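Local atomic coordinates of 3,4-dihydroxybenzoate decarboxylase (Enterobacter cloacae, PDB entry 5NY5), a protein that catalyses the reversible decarboxylation of 3,4-dihydroxybenzoate to catechol, as a UbiD-family enzyme that depends on prenylated FMN and binds a metal ion. Residues V105-V110 and V245-G250; G152-S157 and R188-F193; S163-T168 and F229-L234. One frame throughout, in Å; residues are numbered along the deposited sequence.

Contact 1 of 3, residues V105-V110 and V245-G250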
ATOM      1  N   VAL A 105     -43.416 -19.569 -21.152  1.00 67.10           N
ATOM      2  CA  VAL A 105     -44.664 -20.237 -21.504  1.00 68.18           C
ATOM      3  C   VAL A 105     -45.304 -20.720 -20.212  1.00 67.30           C
ATOM      4  O   VAL A 105     -44.713 -21.530 -19.485  1.00 67.43           O
ATOM      5  CB  VAL A 105     -44.438 -21.401 -22.481  1.00 68.22           C
ATOM      6  CG1 VAL A 105     -45.729 -22.178 -22.682  1.00 69.29           C
ATOM      7  CG2 VAL A 105     -43.920 -20.878 -23.810  1.00 69.50           C
ATOM      8  N   ALA A 106     -46.507 -20.228 -19.932  1.00 68.62           N
ATOM      9  CA  ALA A 106     -47.120 -20.428 -18.631  1.00 68.09           C
ATOM     10  C   ALA A 106     -47.538 -21.884 -18.436  1.00 67.52           C
ATOM     11  O   ALA A 106     -47.928 -22.563 -19.389  1.00 68.35           O
ATOM     12  CB  ALA A 106     -48.333 -19.518 -18.471  1.00 69.93           C
ATOM     13  N   PRO A 107     -47.467 -22.385 -17.206  1.00 66.30           N
ATOM     14  CA  PRO A 107     -47.917 -23.754 -16.934  1.00 65.94           C
ATOM     15  C   PRO A 107     -49.428 -23.888 -17.070  1.00 67.74           C
ATOM     16  O   PRO A 107     -50.173 -22.911 -17.158  1.00 69.18           O
ATOM     17  CB  PRO A 107     -47.458 -24.001 -15.495  1.00 64.47           C
ATOM     18  CG  PRO A 107     -47.306 -22.637 -14.903  1.00 64.66           C
ATOM     19  CD  PRO A 107     -46.858 -21.754 -16.024  1.00 65.25           C
ATOM     20  N   VAL A 108     -49.876 -25.142 -17.083  1.00 69.43           N
ATOM     21  CA  VAL A 108     -51.282 -25.487 -17.266  1.00 69.56           C
ATOM     22  C   VAL A 108     -51.649 -26.578 -16.270  1.00 69.04           C
ATOM     23  O   VAL A 108     -50.884 -27.525 -16.063  1.00 67.67           O
ATOM     24  CB  VAL A 108     -51.567 -25.947 -18.712  1.00 70.84           C
ATOM     25  CG1 VAL A 108     -52.973 -26.500 -18.830  1.00 72.67           C
ATOM     26  CG2 VAL A 108     -51.362 -24.800 -19.686  1.00 71.79           C
ATOM     27  N   VAL A 109     -52.822 -26.448 -15.653  1.00 73.13           N
ATOM     28  CA  VAL A 109     -53.308 -27.461 -14.722  1.00 70.21           C
ATOM     29  C   VAL A 109     -54.005 -28.568 -15.502  1.00 71.37           C
ATOM     30  O   VAL A 109     -54.664 -28.319 -16.519  1.00 72.98           O
ATOM     31  CB  VAL A 109     -54.245 -26.832 -13.674  1.00 72.49           C
ATOM     32  CG1 VAL A 109     -53.534 -25.709 -12.940  1.00 70.27           C
ATOM     33  CG2 VAL A 109     -55.520 -26.321 -14.324  1.00 75.89           C
ATOM     34  N   VAL A 110     -53.836 -29.805 -15.042  1.00 70.70           N
ATOM     35  CA  VAL A 110     -54.435 -30.969 -15.694  1.00 71.83           C
ATOM     36  C   VAL A 110     -55.021 -31.886 -14.631  1.00 72.11           C
ATOM     37  O   VAL A 110     -54.590 -31.879 -13.470  1.00 70.95           O
ATOM     38  CB  VAL A 110     -53.414 -31.747 -16.552  1.00 70.85           C
ATOM     39  CG1 VAL A 110     -52.817 -30.856 -17.630  1.00 70.77           C
ATOM     40  CG2 VAL A 110     -52.326 -32.345 -15.680  1.00 68.82           C
ATOM     41  N   VAL A 245     -45.567 -26.544 -18.925  1.00 65.93           N
ATOM     42  CA  VAL A 245     -45.408 -27.482 -17.822  1.00 65.46           C
ATOM     43  C   VAL A 245     -46.777 -27.802 -17.238  1.00 67.18           C
ATOM     44  O   VAL A 245     -47.582 -26.900 -16.973  1.00 68.46           O
ATOM     45  CB  VAL A 245     -44.468 -26.899 -16.756  1.00 64.36           C
ATOM     46  CG1 VAL A 245     -44.311 -27.866 -15.594  1.00 64.02           C
ATOM     47  CG2 VAL A 245     -43.122 -26.569 -17.368  1.00 62.77           C
ATOM     48  N   GLU A 246     -47.047 -29.085 -17.032  1.00 67.32           N
ATOM     49  CA  GLU A 246     -48.352 -29.522 -16.559  1.00 69.04           C
ATOM     50  C   GLU A 246     -48.371 -29.621 -15.039  1.00 69.13           C
ATOM     51  O   GLU A 246     -47.431 -30.130 -14.423  1.00 67.84           O
ATOM     52  CB  GLU A 246     -48.722 -30.869 -17.183  1.00 69.40           C
ATOM     53  CG  GLU A 246     -48.981 -30.791 -18.679  1.00 69.84           C
ATOM     54  CD  GLU A 246     -49.021 -32.153 -19.345  1.00 69.88           C
ATOM     55  OE1 GLU A 246     -48.881 -32.212 -20.584  1.00 69.87           O
ATOM     56  OE2 GLU A 246     -49.188 -33.164 -18.632  1.00 70.02           O
ATOM     57  N   LEU A 247     -49.452 -29.125 -14.442  1.00 70.79           N
ATOM     58  CA  LEU A 247     -49.638 -29.136 -12.999  1.00 71.28           C
ATOM     59  C   LEU A 247     -50.878 -29.944 -12.644  1.00 73.03           C
ATOM     60  O   LEU A 247     -51.836 -30.014 -13.419  1.00 74.31           O
ATOM     61  CB  LEU A 247     -49.769 -27.714 -12.447  1.00 71.88           C
ATOM     62  CG  LEU A 247     -48.566 -26.801 -12.685  1.00 70.31           C
ATOM     63  CD1 LEU A 247     -48.853 -25.386 -12.219  1.00 71.24           C
ATOM     64  CD2 LEU A 247     -47.342 -27.355 -11.983  1.00 68.62           C
ATOM     65  N   VAL A 248     -50.852 -30.552 -11.463  1.00 73.17           N
ATOM     66  CA  VAL A 248     -51.951 -31.373 -10.973  1.00 74.84           C
ATOM     67  C   VAL A 248     -52.282 -30.937  -9.554  1.00 75.85           C
ATOM     68  O   VAL A 248     -51.381 -30.656  -8.757  1.00 74.81           O
ATOM     69  CB  VAL A 248     -51.604 -32.878 -11.026  1.00 74.17           C
ATOM     70  CG1 VAL A 248     -50.276 -33.148 -10.337  1.00 72.43           C
ATOM     71  CG2 VAL A 248     -52.712 -33.713 -10.400  1.00 75.98           C
ATOM     72  N   GLN A 249     -53.574 -30.863  -9.246  1.00 77.99           N
ATOM     73  CA  GLN A 249     -53.997 -30.510  -7.900  1.00 79.26           C
ATOM     74  C   GLN A 249     -53.489 -31.541  -6.901  1.00 78.73           C
ATOM     75  O   GLN A 249     -53.407 -32.735  -7.203  1.00 78.33           O
ATOM     76  CB  GLN A 249     -55.521 -30.413  -7.833  1.00 81.81           C
ATOM     77  CG  GLN A 249     -56.066 -30.032  -6.469  1.00 83.45           C
ATOM     78  CD  GLN A 249     -55.595 -28.668  -6.018  1.00 83.23           C
ATOM     79  OE1 GLN A 249     -55.385 -27.770  -6.833  1.00 82.72           O
ATOM     80  NE2 GLN A 249     -55.421 -28.505  -4.713  1.00 83.71           N
ATOM     81  N   GLY A 250     -53.131 -31.071  -5.709  1.00 78.84           N
ATOM     82  CA  GLY A 250     -52.661 -31.970  -4.678  1.00 78.55           C
ATOM     83  C   GLY A 250     -53.735 -32.939  -4.231  1.00 80.39           C
ATOM     84  O   GLY A 250     -54.933 -32.739  -4.440  1.00 82.21           O
TER

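Contact 2 of 3, residues G152-S157 and R188-F193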
ATOM      1  N   GLY A 152     -35.406 -30.906  -4.140  1.00 61.62           N
ATOM      2  CA  GLY A 152     -36.837 -30.784  -3.964  1.00 62.65           C
ATOM      3  C   GLY A 152     -37.371 -29.463  -4.477  1.00 63.33           C
ATOM      4  O   GLY A 152     -37.116 -28.412  -3.883  1.00 64.28           O
ATOM      5  N   LEU A 153     -38.097 -29.502  -5.589  1.00 62.99           N
ATOM      6  CA  LEU A 153     -38.743 -28.310  -6.129  1.00 63.82           C
ATOM      7  C   LEU A 153     -40.025 -28.067  -5.343  1.00 65.49           C
ATOM      8  O   LEU A 153     -40.984 -28.836  -5.456  1.00 65.70           O
ATOM      9  CB  LEU A 153     -39.031 -28.481  -7.616  1.00 62.97           C
ATOM     10  CG  LEU A 153     -39.648 -27.265  -8.308  1.00 63.84           C
ATOM     11  CD1 LEU A 153     -38.597 -26.202  -8.563  1.00 63.74           C
ATOM     12  CD2 LEU A 153     -40.331 -27.664  -9.597  1.00 63.37           C
ATOM     13  N   VAL A 154     -40.047 -27.003  -4.547  1.00 66.85           N
ATOM     14  CA  VAL A 154     -41.139 -26.736  -3.619  1.00 68.67           C
ATOM     15  C   VAL A 154     -42.089 -25.722  -4.236  1.00 69.82           C
ATOM     16  O   VAL A 154     -41.664 -24.649  -4.681  1.00 70.01           O
ATOM     17  CB  VAL A 154     -40.606 -26.236  -2.266  1.00 69.74           C
ATOM     18  CG1 VAL A 154     -41.760 -25.922  -1.334  1.00 71.81           C
ATOM     19  CG2 VAL A 154     -39.688 -27.273  -1.647  1.00 68.74           C
ATOM     20  N   LEU A 155     -43.376 -26.061  -4.263  1.00 70.73           N
ATOM     21  CA  LEU A 155     -44.432 -25.148  -4.672  1.00 72.23           C
ATOM     22  C   LEU A 155     -45.191 -24.676  -3.439  1.00 74.42           C
ATOM     23  O   LEU A 155     -45.452 -25.463  -2.524  1.00 74.82           O
ATOM     24  CB  LEU A 155     -45.403 -25.816  -5.651  1.00 71.97           C
ATOM     25  CG  LEU A 155     -44.827 -26.542  -6.868  1.00 69.94           C
ATOM     26  CD1 LEU A 155     -45.938 -27.037  -7.778  1.00 70.19           C
ATOM     27  CD2 LEU A 155     -43.889 -25.649  -7.636  1.00 69.18           C
ATOM     28  N   ALA A 156     -45.541 -23.393  -3.416  1.00 76.00           N
ATOM     29  CA  ALA A 156     -46.272 -22.831  -2.288  1.00 78.35           C
ATOM     30  C   ALA A 156     -47.035 -21.600  -2.753  1.00 80.09           C
ATOM     31  O   ALA A 156     -46.700 -20.985  -3.769  1.00 79.50           O
ATOM     32  CB  ALA A 156     -45.334 -22.481  -1.129  1.00 78.72           C
ATOM     33  N   SER A 157     -48.069 -21.249  -1.991  1.00 82.41           N
ATOM     34  CA  SER A 157     -48.906 -20.101  -2.305  1.00 84.47           C
ATOM     35  C   SER A 157     -49.194 -19.313  -1.037  1.00 86.97           C
ATOM     36  O   SER A 157     -49.197 -19.861   0.069  1.00 87.42           O
ATOM     37  CB  SER A 157     -50.224 -20.523  -2.965  1.00 85.12           C
ATOM     38  OG  SER A 157     -49.998 -21.028  -4.267  1.00 83.15           O
ATOM     39  N   ARG A 188     -37.541 -14.407   0.821  1.00 84.48           N
ATOM     40  CA  ARG A 188     -38.207 -15.020  -0.316  1.00 85.58           C
ATOM     41  C   ARG A 188     -39.693 -15.203  -0.017  1.00 86.48           C
ATOM     42  O   ARG A 188     -40.119 -15.243   1.140  1.00 85.31           O
ATOM     43  CB  ARG A 188     -37.562 -16.362  -0.665  1.00 83.28           C
ATOM     44  CG  ARG A 188     -37.817 -16.828  -2.095  1.00 83.25           C
ATOM     45  CD  ARG A 188     -36.549 -16.770  -2.937  1.00 84.71           C
ATOM     46  NE  ARG A 188     -36.707 -17.472  -4.207  1.00 85.15           N
ATOM     47  CZ  ARG A 188     -36.743 -16.882  -5.397  1.00 86.53           C
ATOM     48  NH1 ARG A 188     -36.619 -15.566  -5.493  1.00 91.59           N
ATOM     49  NH2 ARG A 188     -36.894 -17.612  -6.495  1.00 81.80           N
ATOM     50  N   HIS A 189     -40.483 -15.317  -1.089  1.00 83.27           N
ATOM     51  CA  HIS A 189     -41.936 -15.297  -0.951  1.00 84.64           C
ATOM     52  C   HIS A 189     -42.440 -16.441  -0.081  1.00 84.26           C
ATOM     53  O   HIS A 189     -43.329 -16.246   0.755  1.00 86.43           O
ATOM     54  CB  HIS A 189     -42.595 -15.346  -2.330  1.00 83.88           C
ATOM     55  CG  HIS A 189     -42.362 -14.120  -3.157  1.00 84.82           C
ATOM     56  ND1 HIS A 189     -41.552 -13.085  -2.745  1.00 86.15           N
ATOM     57  CD2 HIS A 189     -42.837 -13.764  -4.374  1.00 84.80           C
ATOM     58  CE1 HIS A 189     -41.536 -12.144  -3.673  1.00 86.92           C
ATOM     59  NE2 HIS A 189     -42.307 -12.532  -4.671  1.00 86.10           N
ATOM     60  N   ILE A 190     -41.883 -17.642  -0.256  1.00 81.92           N
ATOM     61  CA  ILE A 190     -42.365 -18.789   0.508  1.00 81.60           C
ATOM     62  C   ILE A 190     -42.081 -18.606   1.993  1.00 83.14           C
ATOM     63  O   ILE A 190     -42.833 -19.102   2.842  1.00 84.14           O
ATOM     64  CB  ILE A 190     -41.754 -20.094  -0.040  1.00 78.89           C
ATOM     65  CG1 ILE A 190     -42.327 -21.308   0.696  1.00 78.74           C
ATOM     66  CG2 ILE A 190     -40.237 -20.067   0.056  1.00 77.74           C
ATOM     67  CD1 ILE A 190     -41.767 -22.627   0.230  1.00 76.35           C
ATOM     68  N   GLU A 191     -41.015 -17.884   2.340  1.00 83.54           N
ATOM     69  CA  GLU A 191     -40.764 -17.579   3.744  1.00 85.33           C
ATOM     70  C   GLU A 191     -41.777 -16.572   4.274  1.00 88.23           C
ATOM     71  O   GLU A 191     -42.290 -16.727   5.388  1.00 89.83           O
ATOM     72  CB  GLU A 191     -39.339 -17.058   3.924  1.00 85.13           C
ATOM     73  CG  GLU A 191     -39.029 -16.538   5.320  1.00 87.31           C
ATOM     74  CD  GLU A 191     -38.990 -17.630   6.375  1.00 87.06           C
ATOM     75  OE1 GLU A 191     -39.070 -18.824   6.018  1.00 85.07           O
ATOM     76  OE2 GLU A 191     -38.879 -17.294   7.572  1.00 89.00           O
ATOM     77  N   VAL A 192     -42.075 -15.536   3.489  1.00 89.10           N
ATOM     78  CA  VAL A 192     -43.109 -14.582   3.881  1.00 91.97           C
ATOM     79  C   VAL A 192     -44.456 -15.281   3.988  1.00 92.37           C
ATOM     80  O   VAL A 192     -45.249 -14.998   4.895  1.00 94.74           O
ATOM     81  CB  VAL A 192     -43.150 -13.404   2.888  1.00 92.73           C
ATOM     82  CG1 VAL A 192     -44.386 -12.553   3.117  1.00 95.62           C
ATOM     83  CG2 VAL A 192     -41.891 -12.561   3.020  1.00 93.14           C
ATOM     84  N   PHE A 193     -44.733 -16.215   3.073  1.00 90.21           N
ATOM     85  CA  PHE A 193     -45.964 -16.993   3.160  1.00 90.55           C
ATOM     86  C   PHE A 193     -46.035 -17.760   4.474  1.00 91.14           C
ATOM     87  O   PHE A 193     -47.105 -17.867   5.083  1.00 93.00           O
ATOM     88  CB  PHE A 193     -46.069 -17.966   1.983  1.00 88.02           C
ATOM     89  CG  PHE A 193     -46.166 -17.302   0.636  1.00 87.58           C
ATOM     90  CD1 PHE A 193     -46.468 -15.956   0.521  1.00 89.69           C
ATOM     91  CD2 PHE A 193     -45.961 -18.035  -0.521  1.00 85.19           C
ATOM     92  CE1 PHE A 193     -46.555 -15.356  -0.720  1.00 89.41           C
ATOM     93  CE2 PHE A 193     -46.048 -17.441  -1.764  1.00 84.89           C
ATOM     94  CZ  PHE A 193     -46.346 -16.099  -1.863  1.00 86.99           C
TER

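Contact 3 of 3, residues S163-T168 and F229-L234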
ATOM      1  N   SER A 163     -53.403 -16.323  -5.242  1.00 93.03           N
ATOM      2  CA  SER A 163     -52.888 -15.927  -6.548  1.00 91.80           C
ATOM      3  C   SER A 163     -51.398 -15.612  -6.528  1.00 90.13           C
ATOM      4  O   SER A 163     -50.800 -15.456  -7.598  1.00 88.78           O
ATOM      5  CB  SER A 163     -53.662 -14.713  -7.069  1.00 94.33           C
ATOM      6  OG  SER A 163     -53.495 -13.595  -6.214  1.00 96.42           O
ATOM      7  N   LEU A 164     -50.790 -15.507  -5.349  1.00 90.35           N
ATOM      8  CA  LEU A 164     -49.364 -15.248  -5.208  1.00 88.96           C
ATOM      9  C   LEU A 164     -48.653 -16.565  -4.928  1.00 86.41           C
ATOM     10  O   LEU A 164     -48.879 -17.186  -3.884  1.00 86.70           O
ATOM     11  CB  LEU A 164     -49.104 -14.246  -4.084  1.00 91.06           C
ATOM     12  CG  LEU A 164     -49.771 -12.881  -4.255  1.00 93.93           C
ATOM     13  CD1 LEU A 164     -49.686 -12.078  -2.968  1.00 96.27           C
ATOM     14  CD2 LEU A 164     -49.129 -12.125  -5.408  1.00 93.42           C
ATOM     15  N   THR A 165     -47.796 -16.984  -5.855  1.00 84.08           N
ATOM     16  CA  THR A 165     -47.143 -18.282  -5.789  1.00 81.65           C
ATOM     17  C   THR A 165     -45.630 -18.123  -5.797  1.00 80.16           C
ATOM     18  O   THR A 165     -45.089 -17.101  -6.231  1.00 80.63           O
ATOM     19  CB  THR A 165     -47.566 -19.175  -6.962  1.00 80.18           C
ATOM     20  OG1 THR A 165     -47.080 -18.615  -8.188  1.00 80.83           O
ATOM     21  CG2 THR A 165     -49.080 -19.284  -7.030  1.00 81.85           C
ATOM     22  N   ASP A 166     -44.948 -19.159  -5.315  1.00 78.49           N
ATOM     23  CA  ASP A 166     -43.493 -19.193  -5.311  1.00 77.00           C
ATOM     24  C   ASP A 166     -43.033 -20.632  -5.481  1.00 77.95           C
ATOM     25  O   ASP A 166     -43.483 -21.517  -4.746  1.00 74.73           O
ATOM     26  CB  ASP A 166     -42.924 -18.607  -4.016  1.00 78.22           C
ATOM     27  CG  ASP A 166     -41.413 -18.501  -4.040  1.00 77.00           C
ATOM     28  OD1 ASP A 166     -40.862 -18.117  -5.093  1.00 76.23           O
ATOM     29  OD2 ASP A 166     -40.778 -18.805  -3.008  1.00 76.94           O
ATOM     30  N   VAL A 167     -42.151 -20.865  -6.448  1.00 73.86           N
ATOM     31  CA  VAL A 167     -41.546 -22.172  -6.664  1.00 71.76           C
ATOM     32  C   VAL A 167     -40.037 -22.015  -6.522  1.00 72.39           C
ATOM     33  O   VAL A 167     -39.450 -21.063  -7.052  1.00 73.80           O
ATOM     34  CB  VAL A 167     -41.947 -22.773  -8.027  1.00 72.81           C
ATOM     35  CG1 VAL A 167     -43.225 -22.119  -8.550  1.00 78.66           C
ATOM     36  CG2 VAL A 167     -40.831 -22.699  -9.054  1.00 70.37           C
ATOM     37  N   THR A 168     -39.421 -22.919  -5.765  1.00 69.06           N
ATOM     38  CA  THR A 168     -38.017 -22.794  -5.400  1.00 68.47           C
ATOM     39  C   THR A 168     -37.428 -24.179  -5.178  1.00 66.89           C
ATOM     40  O   THR A 168     -38.140 -25.185  -5.155  1.00 66.47           O
ATOM     41  CB  THR A 168     -37.836 -21.940  -4.140  1.00 70.19           C
ATOM     42  OG1 THR A 168     -38.897 -22.215  -3.216  1.00 71.35           O
ATOM     43  CG2 THR A 168     -37.829 -20.460  -4.480  1.00 71.59           C
ATOM     44  N   PHE A 229     -51.788 -16.509 -10.180  1.00 87.29           N
ATOM     45  CA  PHE A 229     -51.660 -17.965 -10.259  1.00 83.46           C
ATOM     46  C   PHE A 229     -50.592 -18.351 -11.279  1.00 79.85           C
ATOM     47  O   PHE A 229     -50.776 -19.240 -12.113  1.00 81.99           O
ATOM     48  CB  PHE A 229     -53.003 -18.620 -10.588  1.00 85.55           C
ATOM     49  CG  PHE A 229     -54.013 -18.538  -9.475  1.00 87.87           C
ATOM     50  CD1 PHE A 229     -54.091 -19.537  -8.519  1.00 87.56           C
ATOM     51  CD2 PHE A 229     -54.891 -17.468  -9.391  1.00 91.35           C
ATOM     52  CE1 PHE A 229     -55.020 -19.470  -7.496  1.00 88.71           C
ATOM     53  CE2 PHE A 229     -55.824 -17.394  -8.370  1.00 93.25           C
ATOM     54  CZ  PHE A 229     -55.887 -18.396  -7.422  1.00 92.31           C
ATOM     55  N   GLY A 230     -49.459 -17.660 -11.205  1.00 76.16           N
ATOM     56  CA  GLY A 230     -48.458 -17.717 -12.249  1.00 74.29           C
ATOM     57  C   GLY A 230     -47.500 -18.887 -12.192  1.00 72.17           C
ATOM     58  O   GLY A 230     -47.267 -19.533 -13.216  1.00 71.24           O
ATOM     59  N   TYR A 231     -46.943 -19.169 -11.013  1.00 71.52           N
ATOM     60  CA  TYR A 231     -45.857 -20.142 -10.872  1.00 69.50           C
ATOM     61  C   TYR A 231     -44.776 -19.870 -11.917  1.00 67.86           C
ATOM     62  O   TYR A 231     -44.356 -20.752 -12.667  1.00 66.70           O
ATOM     63  CB  TYR A 231     -46.380 -21.577 -10.980  1.00 69.52           C
ATOM     64  CG  TYR A 231     -47.428 -21.951  -9.953  1.00 71.17           C
ATOM     65  CD1 TYR A 231     -47.063 -22.408  -8.693  1.00 70.91           C
ATOM     66  CD2 TYR A 231     -48.783 -21.865 -10.250  1.00 73.09           C
ATOM     67  CE1 TYR A 231     -48.016 -22.756  -7.756  1.00 72.53           C
ATOM     68  CE2 TYR A 231     -49.742 -22.212  -9.319  1.00 74.71           C
ATOM     69  CZ  TYR A 231     -49.354 -22.656  -8.075  1.00 74.42           C
ATOM     70  OH  TYR A 231     -50.304 -23.003  -7.145  1.00 76.14           O
ATOM     71  N   ASN A 232     -44.327 -18.613 -11.957  1.00 67.90           N
ATOM     72  CA  ASN A 232     -43.653 -18.081 -13.136  1.00 67.03           C
ATOM     73  C   ASN A 232     -42.290 -18.708 -13.393  1.00 64.87           C
ATOM     74  O   ASN A 232     -41.833 -18.702 -14.541  1.00 64.12           O
ATOM     75  CB  ASN A 232     -43.518 -16.566 -13.008  1.00 67.76           C
ATOM     76  CG  ASN A 232     -44.859 -15.876 -12.840  1.00 70.07           C
ATOM     77  OD1 ASN A 232     -45.347 -15.701 -11.722  1.00 71.16           O
ATOM     78  ND2 ASN A 232     -45.464 -15.484 -13.955  1.00 70.97           N
ATOM     79  N   GLU A 233     -41.625 -19.243 -12.368  1.00 63.99           N
ATOM     80  CA  GLU A 233     -40.341 -19.889 -12.609  1.00 62.08           C
ATOM     81  C   GLU A 233     -40.481 -21.111 -13.504  1.00 61.55           C
ATOM     82  O   GLU A 233     -39.494 -21.536 -14.114  1.00 60.16           O
ATOM     83  CB  GLU A 233     -39.677 -20.274 -11.288  1.00 68.94           C
ATOM     84  CG  GLU A 233     -39.227 -19.092 -10.446  1.00 71.88           C
ATOM     85  CD  GLU A 233     -40.323 -18.560  -9.548  1.00 78.72           C
ATOM     86  OE1 GLU A 233     -40.152 -18.608  -8.311  1.00 81.03           O
ATOM     87  OE2 GLU A 233     -41.359 -18.105 -10.076  1.00 85.85           O
ATOM     88  N   LEU A 234     -41.685 -21.677 -13.601  1.00 62.74           N
ATOM     89  CA  LEU A 234     -41.941 -22.773 -14.523  1.00 62.52           C
ATOM     90  C   LEU A 234     -42.071 -22.303 -15.964  1.00 62.72           C
ATOM     91  O   LEU A 234     -42.002 -23.129 -16.880  1.00 62.32           O
ATOM     92  CB  LEU A 234     -43.210 -23.518 -14.113  1.00 63.88           C
ATOM     93  CG  LEU A 234     -43.202 -24.162 -12.726  1.00 63.89           C
ATOM     94  CD1 LEU A 234     -44.540 -24.808 -12.427  1.00 65.46           C
ATOM     95  CD2 LEU A 234     -42.086 -25.183 -12.622  1.00 62.27           C
TER
HETATM   96  O   HOH W   1     -41.532 -16.722  -7.086  1.00 65.38           O

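Contact 1 of 3, residues V105-V110 and V245-G250
P107 and L247 lie side by side and point the same way, and with V110 they form the closely packed part of this contact. L247 CD1 stands 3.8 Å from P107 CB and 4.1 Å from P107 CG, a position it reaches because CG lies beside the backbone N and anti to the carbonyl carbon (chi1 -60°). L247 is buried, with L234 and I258 also against it. V110 sets CG2 3.3 Å from L247 O, while its CG1 passes E246 CG at a slant, 4.0 Å away. Between P107 and V110 the backbones join through three bonds: V108 N gives to V245 O at 2.9 Å, V108 O accepts from L247 N at 2.7 Å, and V110 N gives to L247 O at 2.6 Å. V108 thus uses both its N-H and its carbonyl on the 245-250 segment. The carbonyls V108 O and L247 O also take CA-H...O contacts, from E246 CA and V109 CA. The loose side is at V108 and V109, both exposed; V109 brings CG1 only to 4.3 Å from L247 CB. Strand 108-110 pairs parallel with 246-249, at 48° between their directions, and is the outermost strand, within this chain, of a small mixed sheet in the UbiD Rift-related domain; 256-258 pairs antiparallel on the other side of 246-249.

Contact 2 of 3, residues G152-S157 and R188-F193
From the strand side, V154 CG1 makes the first touch, 3.6 Å from I190 CD1, in a contact where a helix lies on one side of an antiparallel sheet, within the FMN-binding, Rift-related domain of the UbiD family. Strand 152-157 and helix 189-193 approach to 8.4 Å between axes at an angle of 51°, and the gap is filled by V154, A156, I190 and the F193 ring. V154 points toward the helix, and its side chain crosses that of I190 at about a right angle. I190 reaches the strand by being fully stretched: CG1 is anti to the backbone N (chi1 -176°) and CD1 continues in the same trans sense. M182, on strand 179-182, touches both V154 and I190. L155 points away from the helix and touches T207 and N209 of strand 204-210. A156 turns back to the helix, and its CB sits 3.7 Å from I190 CG1 and 3.8 Å from I190 CD1, so the one methyl fits against the CG1-CD1 arm of the isoleucine. The first turn of the helix also bears on the active site: in the cofactor- and metal-bound protein R188, at the N-cap position, and H189 bind prenylated FMN, and H189 and D166 are manganese ligands; here I190 N is hydrogen-bonded to D166 OD2. The CB of S157 points away from the helix, its OG is hydrogen-bonded to E255 OE2, and it meets the helix through its backbone: S157 C lies over a face of the F193 ring, 3.5 Å from F193 CD2.

Contact 3 of 3, residues S163-T168 and F229-L234
Segments 163-167 and 229-233 run in nearly the same direction, 22° apart end to end, and are joined through their backbones by F229 N to S163 O, 3.0 Å, before 231-234 closes into a type I turn. The next link uses a side chain: Y231 N gives to T165 OG1 at 2.9 Å. T165 holds OG1 between its own backbone N and carbonyl carbon (chi1 66°), which puts CG2 over the Y231 ring, 3.7 Å from the centroid, as a CH-pi contact. S163 CA does likewise over a face of F229, 3.8 Å from that centroid. V167 divides its branches: CG1 lies at the edge of the Y231 ring, near its plane, while CG2 packs 3.5 Å from E233 CB. The carboxylates of D166 and E233 cross obliquely, D166 OD1 3.3 Å from E233 OE1, both acceptors, with the two planes 34° from parallel. Both residues are manganese ligands in the metal-bound protein, and here, without the metal, a water bridges their oxygens, donating to D166 OD1 at 2.5 Å and to E233 OE1 at 2.6 Å. Around the contact, strand 148-157 lies beside strand 165-174, S157 touching T165 and Y231, and Y231 OH bonds E255. D166 also touches H189 and F193 of helix 189-199. From strand 256-258, K256 touches F229 and Y231, and I258 touches L234.

Contacts 2 and 3 are buried, and both have their first segment in the large antiparallel sheet, where strands 148-157 and 165-174 are neighbours; V154 N to T168 O and A156 O to D166 N are probable hydrogen bonds between them. Contact 1 is only partly buried and belongs to a separate small sheet, yet it touches contact 3: P107 packs on G230, V245 on L234 and L247 on Y231. Their chemistry differs accordingly: backbone ladder bonds in contact 1, apolar side chains and a ring face in contact 2, and mixed backbone, CH-pi and carboxylate-water interactions in contact 3. Manganese ligands occur in contacts 2 and 3 alone, and both segment pairs of these are enclosed in sequence by contact 1.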